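Local coordinates for protein probable thiol peroxidase (PDB 3KEB) that probably acts as a thiol peroxidase of the redoxin family, reducing peroxides on a thioredoxin-like scaffold, at residues W7-G11 against D12-P16; L69-E72 against T73-L77. One frame throughout, in Å; residues are numbered along the deposited sequence. Where two conformers were deposited one is given.

Contact 1: W7-G11 against D12-P16; sequences WVQYG and DEMLP
Trp-7 sets CG beside its backbone N and anti to the carbonyl carbon (chi1 -60°), which swings the indole across to the facing strand, where it meets Met-14 and Pro-16. Gln-9 starts the other way, CG anti to N (chi1 -169°), and then bends at chi2, which carries the amide toward the turn and over the Asp-12 to Glu-13 link. The six-membered part of the indole does the touching: Trp-7 CZ3 lies 3.8 Å from Pro-16 CD, with Pro-16 CA over one face of the ring, offset toward its rim. Met-14, a selenomethionine, runs along the same face of the hairpin; its CG is 3.9 Å from Trp-7 CE3, and SE stands obliquely off the ring, 5.4 Å from the centroid, a Met-aromatic contact. On its other flank Met-14 CG packs 3.4 Å from Gln-9 OE1. The opposite end of that amide is held by the turn: Gln-9 NE2 donates to Gly-11 O over 2.9 Å, nearly straight and in the amide plane, and a water bridges NE2 to Asp-12 O. These bonds fix the rotation of the amide and leave OE1 facing Met-14. Backbone bonds pair Val-8 with Leu-15 and Tyr-10 with Glu-13; Tyr-10 N to Glu-13 O is the shortest at 2.8 Å. Val-8, Tyr-10, Glu-13 and Leu-15 point to the other face, where the Tyr-10 ring meets His-64 edge-to-face and its OH makes a weak hydrogen bond to Lys-38 of the second subunit. Gly-11 takes a positive phi (60°) at the first corner of the turn. Strands 7-10 and 13-16, joined by this type II' turn from Tyr-10 to Glu-13, make a beta hairpin with a two-residue loop, Gly-11 and Asp-12.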
ATOM      1  N   TRP A   7       5.815  -9.951 -19.929  1.00 11.64           N
ATOM      2  CA  TRP A   7       4.390  -9.674 -19.794  1.00 10.52           C
ATOM      3  C   TRP A   7       3.780 -10.614 -18.799  1.00 11.76           C
ATOM      4  O   TRP A   7       4.141 -11.792 -18.740  1.00 11.82           O
ATOM      5  CB  TRP A   7       3.629  -9.887 -21.117  1.00 11.33           C
ATOM      6  CG  TRP A   7       4.074  -9.062 -22.238  1.00  9.71           C
ATOM      7  CD1 TRP A   7       5.181  -9.275 -23.023  1.00 11.30           C
ATOM      8  CD2 TRP A   7       3.447  -7.879 -22.741  1.00 10.28           C
ATOM      9  NE1 TRP A   7       5.291  -8.297 -23.948  1.00  9.36           N
ATOM     10  CE2 TRP A   7       4.250  -7.416 -23.812  1.00 10.51           C
ATOM     11  CE3 TRP A   7       2.295  -7.165 -22.397  1.00  9.86           C
ATOM     12  CZ2 TRP A   7       3.933  -6.261 -24.562  1.00 13.60           C
ATOM     13  CZ3 TRP A   7       1.966  -6.010 -23.147  1.00 13.11           C
ATOM     14  CH2 TRP A   7       2.792  -5.573 -24.217  1.00 14.56           C
ATOM     15  N   VAL A   8       2.812 -10.086 -18.046  1.00 10.75           N
ATOM     16  CA  VAL A   8       2.047 -10.876 -17.127  1.00 11.14           C
ATOM     17  C   VAL A   8       0.587 -10.767 -17.526  1.00 11.91           C
ATOM     18  O   VAL A   8       0.075  -9.673 -17.834  1.00 13.04           O
ATOM     19  CB  VAL A   8       2.285 -10.456 -15.610  1.00 12.12           C
ATOM     20  CG1 VAL A   8       1.818  -9.010 -15.348  1.00 13.63           C
ATOM     21  CG2 VAL A   8       1.655 -11.505 -14.660  1.00 11.43           C
ATOM     22  N   GLN A   9      -0.083 -11.909 -17.521  1.00 11.89           N
ATOM     23  CA  GLN A   9      -1.494 -11.992 -17.810  1.00 10.97           C
ATOM     24  C   GLN A   9      -2.291 -11.951 -16.517  1.00 10.59           C
ATOM     25  O   GLN A   9      -2.040 -12.737 -15.598  1.00  9.83           O
ATOM     26  CB  GLN A   9      -1.792 -13.296 -18.557  1.00 11.21           C
ATOM     27  CG  GLN A   9      -3.212 -13.399 -19.155  1.00 13.26           C
ATOM     28  CD  GLN A   9      -3.423 -12.624 -20.498  1.00 19.44           C
ATOM     29  OE1 GLN A   9      -2.477 -12.458 -21.314  1.00 20.75           O
ATOM     30  NE2 GLN A   9      -4.679 -12.159 -20.730  1.00 17.72           N
ATOM     31  N   TYR A  10      -3.264 -11.034 -16.484  1.00 11.60           N
ATOM     32  CA  TYR A  10      -4.130 -10.826 -15.325  1.00 11.74           C
ATOM     33  C   TYR A  10      -5.535 -10.825 -15.882  1.00 12.00           C
ATOM     34  O   TYR A  10      -5.969  -9.872 -16.479  1.00 11.02           O
ATOM     35  CB  TYR A  10      -3.773  -9.491 -14.614  1.00 12.17           C
ATOM     36  CG  TYR A  10      -4.744  -9.063 -13.547  1.00 12.07           C
ATOM     37  CD1 TYR A  10      -4.952  -9.844 -12.433  1.00 12.88           C
ATOM     38  CD2 TYR A  10      -5.407  -7.846 -13.623  1.00 14.83           C
ATOM     39  CE1 TYR A  10      -5.843  -9.457 -11.442  1.00 14.48           C
ATOM     40  CE2 TYR A  10      -6.289  -7.432 -12.610  1.00 14.70           C
ATOM     41  CZ  TYR A  10      -6.480  -8.231 -11.526  1.00 16.28           C
ATOM     42  OH  TYR A  10      -7.328  -7.854 -10.515  1.00 16.07           O
ATOM     43  N   GLY A  11      -6.244 -11.938 -15.719  1.00 12.94           N
ATOM     44  CA  GLY A  11      -7.551 -12.096 -16.400  1.00 14.00           C
ATOM     45  C   GLY A  11      -7.373 -11.999 -17.887  1.00 14.74           C
ATOM     46  O   GLY A  11      -6.489 -12.681 -18.464  1.00 15.38           O
ATOM     47  N   ASP A  12      -8.114 -11.081 -18.506  1.00 14.67           N
ATOM     48  CA  ASP A  12      -8.013 -10.865 -19.945  0.60 16.08           C
ATOM     49  C   ASP A  12      -7.026  -9.735 -20.310  1.00 15.79           C
ATOM     50  O   ASP A  12      -6.939  -9.321 -21.478  1.00 16.84           O
ATOM     51  CB  ASP A  12      -9.412 -10.661 -20.589  0.60 16.67           C
ATOM     52  CG  ASP A  12      -9.931  -9.224 -20.511  0.60 18.67           C
ATOM     53  OD1 ASP A  12      -9.426  -8.404 -19.709  0.60 19.89           O
ATOM     54  OD2 ASP A  12     -10.884  -8.925 -21.280  0.60 22.39           O
ATOM     55  N   GLU A  13      -6.259  -9.245 -19.357  1.00 15.33           N
ATOM     56  CA  GLU A  13      -5.302  -8.167 -19.706  1.00 15.26           C
ATOM     57  C   GLU A  13      -3.876  -8.759 -19.728  1.00 14.81           C
ATOM     58  O   GLU A  13      -3.560  -9.614 -18.912  1.00 14.53           O
ATOM     59  CB  GLU A  13      -5.362  -7.097 -18.645  1.00 16.39           C
ATOM     60  CG  GLU A  13      -6.745  -6.405 -18.423  1.00 19.92           C
ATOM     61  CD  GLU A  13      -6.992  -5.315 -19.413  1.00 24.43           C
ATOM     62  OE1 GLU A  13      -6.135  -5.116 -20.301  1.00 26.35           O
ATOM     63  OE2 GLU A  13      -8.058  -4.662 -19.338  1.00 29.28           O
HETATM   64  N   MSE A  14      -3.036  -8.302 -20.658  1.00 13.88           N
HETATM   65  CA  MSE A  14      -1.634  -8.665 -20.739  1.00 13.28           C
HETATM   66  C   MSE A  14      -0.845  -7.360 -20.564  1.00 12.20           C
HETATM   67  O   MSE A  14      -0.994  -6.426 -21.360  1.00 10.67           O
HETATM   68  CB  MSE A  14      -1.378  -9.249 -22.136  1.00 14.99           C
HETATM   69  CG  MSE A  14      -0.246 -10.118 -22.214  1.00 18.83           C
HETATM   70 SE   MSE A  14      -0.259 -10.925 -24.036  0.60 33.18          SE
HETATM   71  CE  MSE A  14      -0.950  -9.555 -25.149  1.00 20.66           C
ATOM     72  N   LEU A  15      -0.044  -7.315 -19.517  1.00 12.03           N
ATOM     73  CA  LEU A  15       0.562  -6.091 -19.018  1.00 12.61           C
ATOM     74  C   LEU A  15       2.075  -6.185 -19.027  1.00 12.72           C
ATOM     75  O   LEU A  15       2.650  -7.210 -18.600  1.00 13.26           O
ATOM     76  CB  LEU A  15       0.088  -5.834 -17.597  1.00 13.00           C
ATOM     77  CG  LEU A  15      -1.444  -5.818 -17.401  1.00 14.52           C
ATOM     78  CD1 LEU A  15      -1.770  -5.670 -15.883  1.00 16.46           C
ATOM     79  CD2 LEU A  15      -2.174  -4.777 -18.327  1.00 15.02           C
ATOM     80  N   PRO A  16       2.738  -5.134 -19.502  1.00 12.56           N
ATOM     81  CA  PRO A  16       4.217  -5.180 -19.384  1.00 12.66           C
ATOM     82  C   PRO A  16       4.718  -5.152 -17.981  1.00 11.73           C
ATOM     83  O   PRO A  16       4.054  -4.579 -17.076  1.00 12.06           O
ATOM     84  CB  PRO A  16       4.683  -3.920 -20.137  1.00 13.69           C
ATOM     85  CG  PRO A  16       3.409  -3.293 -20.794  1.00 14.58           C
ATOM     86  CD  PRO A  16       2.244  -3.844 -20.018  1.00 13.35           C
TER
HETATM   87  O   HOH W   1      -4.962 -10.511 -23.460  1.00 32.60           O

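Contact 2: L69-E72 against T73-L77; sequences LLRE and TRRFL
Arg-71, Glu-72 and Arg-75 form a salt-bridge network on helix 67-77, the helix of a beta-alpha-beta unit between strands 51-55 and 84-89 of the thioredoxin-like fold. The charged contacts come first. Arg-71 grips one oxygen of its neighbour side-on: NE and NH2 both donate to Glu-72 OE2, at 3.0 and 2.9 Å, with the oxygen in the guanidinium plane. Arg-75 NH1 lies 3.5 Å from Glu-72 OE2, but the oxygen stands well out of the Arg-75 plane, so that bridge rests on charge alone. A water links the same pair, donating to Glu-72 OE1 and accepting from Arg-75 NH1.

Stacking is the second kind. Bent at chi3 (78°), Arg-71 turns its guanidinium flat against that of Arg-75, planes 12° apart, and its NE sits over the centre of the Arg-75 group. The shared carboxylate probably offsets the repulsion of these like charges. In one of its two modelled conformers Arg-74 crosses Arg-71 at about a right angle, its NH1 3.6 Å from Arg-71 CB, a less certain contact.

On the buried side, Leu-70 packs on Leu-85 and Val-87 of strand 84-89. Backbone bonds join each residue from Leu-69 to Glu-72 with the fourth one on. Leu-69 O takes two donors from opposite faces of its carbonyl plane: Thr-73 N at 3.1 Å and Thr-73 OG1 at 2.8 Å.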
ATOM      1  N   LEU A  69      -1.176 -18.413  -3.364  1.00  9.81           N
ATOM      2  CA  LEU A  69       0.198 -18.592  -3.739  1.00 12.65           C
ATOM      3  C   LEU A  69       1.156 -18.536  -2.573  1.00 12.06           C
ATOM      4  O   LEU A  69       2.178 -19.271  -2.565  1.00 12.27           O
ATOM      5  CB  LEU A  69       0.597 -17.491  -4.715  1.00 10.15           C
ATOM      6  CG  LEU A  69       2.052 -17.513  -5.288  1.00 16.00           C
ATOM      7  CD1 LEU A  69       2.341 -18.706  -6.092  1.00 15.14           C
ATOM      8  CD2 LEU A  69       2.289 -16.297  -6.147  1.00 15.01           C
ATOM      9  N   LEU A  70       0.878 -17.645  -1.637  1.00 11.22           N
ATOM     10  CA  LEU A  70       1.670 -17.597  -0.428  1.00 13.02           C
ATOM     11  C   LEU A  70       1.574 -18.938   0.303  1.00 14.30           C
ATOM     12  O   LEU A  70       2.576 -19.420   0.808  1.00 13.29           O
ATOM     13  CB  LEU A  70       1.222 -16.480   0.510  1.00 12.55           C
ATOM     14  CG  LEU A  70       2.068 -16.261   1.785  1.00 14.78           C
ATOM     15  CD1 LEU A  70       3.583 -16.161   1.428  1.00 13.88           C
ATOM     16  CD2 LEU A  70       1.596 -15.014   2.517  1.00 16.05           C
ATOM     17  N   ARG A  71       0.353 -19.486   0.385  1.00 14.37           N
ATOM     18  CA  ARG A  71       0.147 -20.733   1.045  1.00 14.43           C
ATOM     19  C   ARG A  71       0.958 -21.869   0.391  1.00 14.61           C
ATOM     20  O   ARG A  71       1.547 -22.731   1.094  1.00 13.43           O
ATOM     21  CB  ARG A  71      -1.348 -21.093   1.066  1.00 15.96           C
ATOM     22  CG  ARG A  71      -1.678 -22.430   1.800  1.00 17.33           C
ATOM     23  CD  ARG A  71      -3.094 -22.980   1.475  1.00 21.25           C
ATOM     24  NE  ARG A  71      -3.111 -23.646   0.159  1.00 25.41           N
ATOM     25  CZ  ARG A  71      -4.220 -24.001  -0.514  1.00 27.18           C
ATOM     26  NH1 ARG A  71      -5.429 -23.753  -0.015  1.00 25.31           N
ATOM     27  NH2 ARG A  71      -4.114 -24.627  -1.680  1.00 26.61           N
ATOM     28  N   GLU A  72       0.960 -21.927  -0.937  1.00 14.41           N
ATOM     29  CA  GLU A  72       1.684 -22.994  -1.649  1.00 14.52           C
ATOM     30  C   GLU A  72       3.199 -22.858  -1.391  1.00 12.55           C
ATOM     31  O   GLU A  72       3.938 -23.826  -1.298  1.00 11.58           O
ATOM     32  CB  GLU A  72       1.359 -22.922  -3.156  1.00 16.10           C
ATOM     33  CG  GLU A  72      -0.085 -23.253  -3.400  1.00 18.98           C
ATOM     34  CD  GLU A  72      -0.446 -24.600  -2.879  1.00 25.20           C
ATOM     35  OE1 GLU A  72       0.123 -25.556  -3.438  1.00 30.11           O
ATOM     36  OE2 GLU A  72      -1.243 -24.707  -1.904  1.00 30.73           O
ATOM     37  N   THR A  73       3.636 -21.636  -1.278  1.00 12.76           N
ATOM     38  CA  THR A  73       5.049 -21.326  -1.019  1.00 14.08           C
ATOM     39  C   THR A  73       5.393 -21.744   0.435  1.00 13.46           C
ATOM     40  O   THR A  73       6.442 -22.335   0.649  1.00 14.52           O
ATOM     41  CB  THR A  73       5.343 -19.815  -1.181  1.00 14.29           C
ATOM     42  OG1 THR A  73       5.003 -19.362  -2.499  1.00 15.48           O
ATOM     43  CG2 THR A  73       6.858 -19.513  -0.953  1.00 15.59           C
ATOM     44  N   ARG A  74       4.534 -21.436   1.403  1.00 13.71           N
ATOM     45  CA  ARG A  74       4.717 -21.908   2.787  0.60 15.14           C
ATOM     46  C   ARG A  74       4.779 -23.432   2.835  1.00 14.94           C
ATOM     47  O   ARG A  74       5.643 -24.017   3.512  1.00 13.05           O
ATOM     48  CB  ARG A  74       3.586 -21.418   3.710  0.60 16.33           C
ATOM     49  CG  ARG A  74       3.591 -19.922   3.866  0.60 18.97           C
ATOM     50  CD  ARG A  74       2.543 -19.366   4.861  0.60 21.14           C
ATOM     51  NE  ARG A  74       1.145 -19.419   4.414  0.60 22.64           N
ATOM     52  CZ  ARG A  74       0.217 -20.204   4.957  0.60 22.96           C
ATOM     53  NH1 ARG A  74      -1.017 -20.189   4.483  0.60 21.85           N
ATOM     54  NH2 ARG A  74       0.537 -21.042   5.951  0.60 22.25           N
ATOM     55  N   ARG A  75       3.865 -24.096   2.119  1.00 14.08           N
ATOM     56  CA  ARG A  75       3.862 -25.534   2.079  1.00 14.84           C
ATOM     57  C   ARG A  75       5.160 -26.115   1.477  1.00 13.77           C
ATOM     58  O   ARG A  75       5.731 -27.091   2.018  1.00 12.39           O
ATOM     59  CB  ARG A  75       2.633 -26.105   1.356  1.00 16.47           C
ATOM     60  CG  ARG A  75       1.359 -25.987   2.212  1.00 22.48           C
ATOM     61  CD  ARG A  75       0.124 -26.215   1.381  1.00 29.93           C
ATOM     62  NE  ARG A  75      -1.123 -26.151   2.159  1.00 34.36           N
ATOM     63  CZ  ARG A  75      -2.302 -26.515   1.671  1.00 37.86           C
ATOM     64  NH1 ARG A  75      -2.386 -26.994   0.423  1.00 40.13           N
ATOM     65  NH2 ARG A  75      -3.391 -26.441   2.431  1.00 40.60           N
ATOM     66  N   PHE A  76       5.633 -25.529   0.383  1.00 12.73           N
ATOM     67  CA  PHE A  76       6.903 -25.945  -0.203  1.00 12.38           C
ATOM     68  C   PHE A  76       7.998 -25.892   0.847  1.00 11.57           C
ATOM     69  O   PHE A  76       8.809 -26.810   0.964  1.00 11.15           O
ATOM     70  CB  PHE A  76       7.270 -24.967  -1.296  1.00 14.03           C
ATOM     71  CG  PHE A  76       8.637 -25.139  -1.794  1.00 13.79           C
ATOM     72  CD1 PHE A  76       8.982 -26.306  -2.488  1.00 15.31           C
ATOM     73  CD2 PHE A  76       9.572 -24.149  -1.607  1.00 17.95           C
ATOM     74  CE1 PHE A  76      10.269 -26.468  -2.957  1.00 16.45           C
ATOM     75  CE2 PHE A  76      10.878 -24.313  -2.085  1.00 17.87           C
ATOM     76  CZ  PHE A  76      11.196 -25.460  -2.783  1.00 14.14           C
ATOM     77  N   LEU A  77       8.034 -24.787   1.580  1.00 11.52           N
ATOM     78  CA  LEU A  77       9.079 -24.523   2.573  1.00 11.72           C
ATOM     79  C   LEU A  77       8.979 -25.393   3.830  1.00 11.71           C
ATOM     80  O   LEU A  77       9.914 -25.405   4.651  1.00 11.09           O
ATOM     81  CB  LEU A  77       9.109 -23.044   2.948  1.00 11.80           C
ATOM     82  CG  LEU A  77       9.599 -22.020   1.962  1.00 14.87           C
ATOM     83  CD1 LEU A  77       9.388 -20.628   2.525  1.00 16.07           C
ATOM     84  CD2 LEU A  77      11.041 -22.298   1.647  1.00 13.20           C
TER
HETATM   85  O   HOH W   2      -0.479 -27.539  -1.344  1.00 33.73           O

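Contacts 1 and 2 share no secondary-structure element: their centres are about 23 Å apart and their nearest atoms about 10 Å. Contact 1 joins two strands of a small antiparallel sheet separate from the main one, its centre about 18 Å from that of the chain, while contact 2 lies within one helix that covers the central mixed sheet, its centre at about 12 Å. Each has a buried and a more exposed side. On the more exposed side the hairpin carries an indole, a selenomethionine and an amide, where the helix carries arginines and a glutamate. One residue of contact 1, Tyr-10, reaches the second subunit, by a weak hydrogen bond; those of contact 2 touch no other protein chain of the assembly.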